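PDB 1MA1: superoxide dismutase [Fe] from Methanothermobacter thermautotrophicus, which destroys superoxide radicals by converting them to hydrogen peroxide and oxygen, using one iron ion per subunit of a homotetramer. Local coordinates for residues Q122-A127 against L164-W169; A133-C138 against L144-V149. All blocks are in the same frame, centred on the assembly; numbering follows the deposited sequence.

Contact 1 (Q122-A127 against L164-W169); sequences QAAISA and LVLDVW. With FE (Fe (III) ion), chain G.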
loop_
_atom_site.group_PDB
_atom_site.type_symbol
_atom_site.label_atom_id
_atom_site.label_comp_id
_atom_site.label_asym_id
_atom_site.label_seq_id
_atom_site.Cartn_x
_atom_site.Cartn_y
_atom_site.Cartn_z
ATOM N N GLN A 122 19.629 -0.049 -8.281
ATOM C CA GLN A 122 18.469 0.734 -8.667
ATOM C C GLN A 122 17.270 0.395 -7.800
ATOM O O GLN A 122 16.460 1.274 -7.459
ATOM C CB GLN A 122 18.100 0.470 -10.118
ATOM C CG GLN A 122 19.123 0.857 -11.159
ATOM C CD GLN A 122 18.550 0.748 -12.570
ATOM O OE1 GLN A 122 19.281 0.477 -13.520
ATOM N NE2 GLN A 122 17.234 0.967 -12.714
ATOM N N ALA A 123 17.153 -0.883 -7.461
ATOM C CA ALA A 123 16.052 -1.349 -6.616
ATOM C C ALA A 123 16.123 -0.675 -5.268
ATOM O O ALA A 123 15.096 -0.289 -4.725
ATOM C CB ALA A 123 16.116 -2.838 -6.464
ATOM N N ALA A 124 17.336 -0.508 -4.744
ATOM C CA ALA A 124 17.517 0.172 -3.462
ATOM C C ALA A 124 17.288 1.673 -3.593
ATOM O O ALA A 124 16.525 2.276 -2.836
ATOM C CB ALA A 124 18.912 -0.099 -2.923
ATOM N N ILE A 125 17.949 2.283 -4.572
ATOM C CA ILE A 125 17.944 3.734 -4.675
ATOM C C ILE A 125 16.545 4.250 -4.936
ATOM O O ILE A 125 16.110 5.249 -4.348
ATOM C CB ILE A 125 18.908 4.211 -5.797
ATOM C CG1 ILE A 125 20.334 3.727 -5.482
ATOM C CG2 ILE A 125 18.890 5.723 -5.885
ATOM C CD1 ILE A 125 21.394 4.177 -6.441
ATOM N N SER A 126 15.828 3.566 -5.821
ATOM C CA SER A 126 14.576 4.114 -6.349
ATOM C C SER A 126 13.359 3.877 -5.460
ATOM O O SER A 126 12.277 4.340 -5.787
ATOM C CB SER A 126 14.290 3.535 -7.725
ATOM O OG SER A 126 14.037 2.154 -7.618
ATOM N N ALA A 127 13.533 3.155 -4.357
ATOM C CA ALA A 127 12.421 2.840 -3.463
ATOM C C ALA A 127 11.787 4.108 -2.919
ATOM O O ALA A 127 12.478 4.968 -2.386
ATOM C CB ALA A 127 12.909 1.979 -2.300
ATOM N N LEU A 164 19.668 -12.053 0.129
ATOM C CA LEU A 164 20.463 -10.845 0.310
ATOM C C LEU A 164 19.502 -9.700 0.598
ATOM O O LEU A 164 18.433 -9.613 -0.016
ATOM C CB LEU A 164 21.221 -10.520 -0.976
ATOM C CG LEU A 164 22.566 -9.798 -0.896
ATOM C CD1 LEU A 164 22.699 -8.949 -2.152
ATOM C CD2 LEU A 164 22.669 -8.936 0.335
ATOM N N VAL A 165 19.885 -8.807 1.499
ATOM C CA VAL A 165 18.988 -7.759 1.941
ATOM C C VAL A 165 19.753 -6.447 2.124
ATOM O O VAL A 165 20.858 -6.428 2.666
ATOM C CB VAL A 165 18.300 -8.195 3.274
ATOM C CG1 VAL A 165 18.203 -7.044 4.231
ATOM C CG2 VAL A 165 16.910 -8.740 2.989
ATOM N N LEU A 166 19.170 -5.350 1.669
ATOM C CA LEU A 166 19.775 -4.038 1.855
ATOM C C LEU A 166 18.763 -3.004 2.388
ATOM O O LEU A 166 17.835 -2.618 1.675
ATOM C CB LEU A 166 20.359 -3.562 0.516
ATOM C CG LEU A 166 20.841 -2.122 0.470
ATOM C CD1 LEU A 166 21.833 -1.884 1.600
ATOM C CD2 LEU A 166 21.439 -1.839 -0.896
ATOM N N ASP A 167 18.938 -2.566 3.637
ATOM C CA ASP A 167 18.005 -1.618 4.238
ATOM C C ASP A 167 18.202 -0.268 3.559
ATOM O O ASP A 167 19.329 0.178 3.353
ATOM C CB ASP A 167 18.230 -1.511 5.764
ATOM C CG ASP A 167 17.137 -0.698 6.474
ATOM O OD1 ASP A 167 16.262 -0.178 5.761
ATOM O OD2 ASP A 167 17.144 -0.558 7.736
ATOM N N VAL A 168 17.104 0.387 3.216
ATOM C CA VAL A 168 17.210 1.680 2.588
ATOM C C VAL A 168 16.171 2.653 3.167
ATOM O O VAL A 168 15.961 3.758 2.640
ATOM C CB VAL A 168 17.075 1.494 1.048
ATOM C CG1 VAL A 168 15.613 1.613 0.598
ATOM C CG2 VAL A 168 18.000 2.450 0.337
ATOM N N TRP A 169 15.525 2.239 4.260
ATOM C CA TRP A 169 14.979 3.190 5.234
ATOM C C TRP A 169 15.983 4.319 5.492
ATOM O O TRP A 169 17.188 4.088 5.562
ATOM C CB TRP A 169 14.672 2.507 6.576
ATOM C CG TRP A 169 13.439 1.653 6.590
ATOM C CD1 TRP A 169 13.212 0.518 5.865
ATOM C CD2 TRP A 169 12.263 1.862 7.382
ATOM N NE1 TRP A 169 11.978 0.013 6.149
ATOM C CE2 TRP A 169 11.369 0.814 7.082
ATOM C CE3 TRP A 169 11.881 2.833 8.322
ATOM C CZ2 TRP A 169 10.105 0.709 7.689
ATOM C CZ3 TRP A 169 10.626 2.726 8.924
ATOM C CH2 TRP A 169 9.758 1.672 8.601
HETATM FE FE FE G . 16.296 -0.271 9.438
HETATM O O HOH W 1 14.497 -0.456 8.806
#
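Behind the iron-binding edge strand of the C-terminal alpha/beta domain of this superoxide dismutase, Ala-124 in the last turn of helix 113-125 and Ala-127 just beyond it meet Leu-166 and Val-168, the residues on either side of the iron ligand Asp-167. No hydrogen bond crosses the contact; strand-side methyls meet alanine methyls and the carbonyl oxygen of Ala-124. Ala-124 turns its CB toward the strand and meets CD2 of Leu-166 at 3.7 Å; Leu-166 extends that branch to the helix with CG anti to its backbone N (chi1 171°). Both methyls of Val-168 lie against Ala-124 O, CG2 at 3.5 Å and CG1 at 3.6 Å, and CG1 also packs on Ala-127 CB at 4.0 Å. The CA atoms of Ala-124 and Val-168 are 6.2 Å apart, a close approach consistent with the small alanine side chains.

Asp-167 points away from the helix and binds the iron through OD2 at 1.9 Å, in a site completed by His-33, His-81, His-171 and a water. Its other oxygen, OD1, accepts the backbone N of Trp-169 at 2.9 Å, an Asx turn that ties the carboxylate to its own chain; the N-H arrives from above the carboxylate plane.

Strand 164-167 pairs with strand 131-138. Helix 181-188 touches both sides of the contact, through Val-185 on Ala-124 and Phe-188 on Leu-166, whereas Val-165 and Asp-167 face helix 64-86.

Contact 2 (A133-C138 against L144-V149); sequences AVLTYC and LFIMQV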
loop_
_atom_site.group_PDB
_atom_site.type_symbol
_atom_site.label_atom_id
_atom_site.label_comp_id
_atom_site.label_asym_id
_atom_site.label_seq_id
_atom_site.Cartn_x
_atom_site.Cartn_y
_atom_site.Cartn_z
ATOM N N ALA A 133 15.865 -3.382 -0.768
ATOM C CA ALA A 133 16.078 -4.325 -1.860
ATOM C C ALA A 133 16.449 -5.699 -1.321
ATOM O O ALA A 133 17.286 -5.823 -0.425
ATOM C CB ALA A 133 17.168 -3.827 -2.787
ATOM N N VAL A 134 15.816 -6.727 -1.878
ATOM C CA VAL A 134 15.975 -8.099 -1.408
ATOM C C VAL A 134 16.179 -9.041 -2.581
ATOM O O VAL A 134 15.398 -9.028 -3.528
ATOM C CB VAL A 134 14.726 -8.559 -0.622
ATOM C CG1 VAL A 134 14.918 -9.975 -0.135
ATOM C CG2 VAL A 134 14.466 -7.618 0.568
ATOM N N LEU A 135 17.216 -9.874 -2.516
ATOM C CA LEU A 135 17.384 -10.942 -3.501
ATOM C C LEU A 135 16.698 -12.207 -3.019
ATOM O O LEU A 135 16.770 -12.546 -1.840
ATOM C CB LEU A 135 18.857 -11.228 -3.727
ATOM C CG LEU A 135 19.155 -12.286 -4.792
ATOM C CD1 LEU A 135 18.616 -11.788 -6.117
ATOM C CD2 LEU A 135 20.667 -12.538 -4.897
ATOM N N THR A 136 16.040 -12.908 -3.933
ATOM C CA THR A 136 15.399 -14.186 -3.631
ATOM C C THR A 136 15.404 -15.098 -4.870
ATOM O O THR A 136 16.108 -14.823 -5.846
ATOM C CB THR A 136 13.951 -13.973 -3.154
ATOM O OG1 THR A 136 13.375 -15.236 -2.799
ATOM C CG2 THR A 136 13.110 -13.333 -4.255
ATOM N N TYR A 137 14.640 -16.185 -4.830
ATOM C CA TYR A 137 14.808 -17.275 -5.794
ATOM C C TYR A 137 13.484 -17.983 -6.036
ATOM O O TYR A 137 12.812 -18.390 -5.086
ATOM C CB TYR A 137 15.844 -18.284 -5.283
ATOM C CG TYR A 137 15.938 -19.565 -6.097
ATOM C CD1 TYR A 137 16.447 -19.553 -7.388
ATOM C CD2 TYR A 137 15.468 -20.784 -5.585
ATOM C CE1 TYR A 137 16.480 -20.707 -8.151
ATOM C CE2 TYR A 137 15.498 -21.943 -6.343
ATOM C CZ TYR A 137 16.002 -21.892 -7.630
ATOM O OH TYR A 137 15.982 -23.005 -8.439
ATOM N N CYS A 138 13.099 -18.117 -7.305
ATOM C CA CYS A 138 11.933 -18.933 -7.671
ATOM C C CYS A 138 12.387 -20.324 -8.106
ATOM O O CYS A 138 12.706 -20.556 -9.259
ATOM C CB CYS A 138 11.130 -18.261 -8.791
ATOM S SG CYS A 138 9.626 -19.139 -9.331
ATOM N N LEU A 144 16.782 -16.340 -10.031
ATOM C CA LEU A 144 16.907 -15.302 -9.017
ATOM C C LEU A 144 15.977 -14.148 -9.336
ATOM O O LEU A 144 15.930 -13.681 -10.471
ATOM C CB LEU A 144 18.350 -14.788 -8.932
ATOM C CG LEU A 144 19.415 -15.787 -8.440
ATOM C CD1 LEU A 144 20.803 -15.206 -8.684
ATOM C CD2 LEU A 144 19.188 -16.135 -6.942
ATOM N N PHE A 145 15.229 -13.698 -8.334
ATOM C CA PHE A 145 14.384 -12.503 -8.431
ATOM C C PHE A 145 14.906 -11.436 -7.477
ATOM O O PHE A 145 15.393 -11.739 -6.392
ATOM C CB PHE A 145 12.933 -12.816 -8.036
ATOM C CG PHE A 145 12.169 -13.631 -9.046
ATOM C CD1 PHE A 145 10.939 -14.187 -8.710
ATOM C CD2 PHE A 145 12.661 -13.826 -10.333
ATOM C CE1 PHE A 145 10.209 -14.929 -9.637
ATOM C CE2 PHE A 145 11.933 -14.571 -11.281
ATOM C CZ PHE A 145 10.708 -15.122 -10.930
ATOM N N ILE A 146 14.777 -10.180 -7.874
ATOM C CA ILE A 146 14.879 -9.088 -6.916
ATOM C C ILE A 146 13.473 -8.596 -6.547
ATOM O O ILE A 146 12.606 -8.459 -7.412
ATOM C CB ILE A 146 15.718 -7.926 -7.512
ATOM C CG1 ILE A 146 17.097 -8.456 -7.931
ATOM C CG2 ILE A 146 15.842 -6.775 -6.501
ATOM C CD1 ILE A 146 18.027 -7.387 -8.508
ATOM N N MET A 147 13.227 -8.341 -5.270
ATOM C CA MET A 147 12.030 -7.576 -4.925
ATOM C C MET A 147 12.323 -6.266 -4.214
ATOM O O MET A 147 13.304 -6.150 -3.474
ATOM C CB MET A 147 11.016 -8.428 -4.109
ATOM C CG MET A 147 11.592 -9.547 -3.258
ATOM S SD MET A 147 10.365 -10.564 -2.328
ATOM C CE MET A 147 9.892 -11.556 -3.546
ATOM N N GLN A 148 11.486 -5.265 -4.465
ATOM C CA GLN A 148 11.645 -3.980 -3.797
ATOM C C GLN A 148 10.563 -3.850 -2.755
ATOM O O GLN A 148 9.418 -3.624 -3.094
ATOM C CB GLN A 148 11.528 -2.838 -4.796
ATOM C CG GLN A 148 11.834 -1.498 -4.201
ATOM C CD GLN A 148 11.443 -0.373 -5.110
ATOM O OE1 GLN A 148 10.253 -0.064 -5.261
ATOM N NE2 GLN A 148 12.441 0.247 -5.742
ATOM N N VAL A 149 10.929 -4.012 -1.489
ATOM C CA VAL A 149 9.970 -4.005 -0.404
ATOM C C VAL A 149 9.795 -2.591 0.119
ATOM O O VAL A 149 10.773 -1.955 0.488
ATOM C CB VAL A 149 10.448 -4.850 0.751
ATOM C CG1 VAL A 149 9.403 -4.792 1.879
ATOM C CG2 VAL A 149 10.732 -6.278 0.257
#
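Val-134 and Met-147, and likewise Thr-136 and Phe-145, form the hydrogen-bonded pairs of an antiparallel beta hairpin, strands 131-138 and 143-150. Each pair exchanges two backbone bonds. Met-147 N to Val-134 O is 2.9 Å with an angle of 163° at the hydrogen; Thr-136 N to Phe-145 O is 2.8 Å. The return bond from Phe-145 N differs, reaching Thr-136 O from well above the carbonyl plane. CA-H groups of Ile-146 and Leu-144 supplement the pairing on Val-134 O and Thr-136 O.

Apolar contacts cover both faces of the hairpin. On the face of Leu-135, Ile-146 and Leu-144, CD1 of Leu-135 bends over the neighbouring strand, beside Phe-145 O, and touches Ile-146 CG1 and Leu-144 CB, each at 4.1 Å. Leu-144 CD2 lies beside Tyr-137 CB, and helices 100-110 and 113-125 cover this face. On the other face, Val-134 CG2 meets Val-149 CG2 at 4.0 Å. The methyl of Thr-136 is set toward the partner strand, CG2 lying between backbone N and carbonyl carbon while OG1 is anti to the N (chi1 -177°); it therefore packs on Phe-145 CB. Thr-136 CG2 also lies 3.7 Å from Met-147 CE, whose chain bends at its last torsion. OG1 hydrogen-bonds to Arg-161 O.

Near the hairpin turn Cys-138 touches the Phe-145 ring through CB, which is 3.6 Å from CE1; SG lies obliquely to the ring, 5.1 Å from its centroid. Tyr-9 of the second subunit packs on both residues.

Backbone bonds thus set the register, while the side chains bury a mostly apolar surface, with two sulfurs and with side-chain carbons resting on backbone oxygens; the threonine hydroxyl is satisfied by a loop carbonyl.

Both contacts are buried and belong to one three-stranded sheet, but they hold different elements. Contact 2 joins two neighbouring strands through backbone hydrogen bonds with apolar packing on both faces; contact 1 lays a helix end against the third strand with no hydrogen bond between its segments. Strand 131-138 links them: Leu-135 N and Ala-133 O probably hydrogen-bond to Leu-164 O and Leu-166 N. Gln-148 of contact 2 also reaches back to helix 113-125 by a bond to Ala-123 O. Contact 1 backs the metal site, since Asp-167 between its two packing residues binds the iron, whereas contact 2 lies farther from it. Both also touch the second subunit.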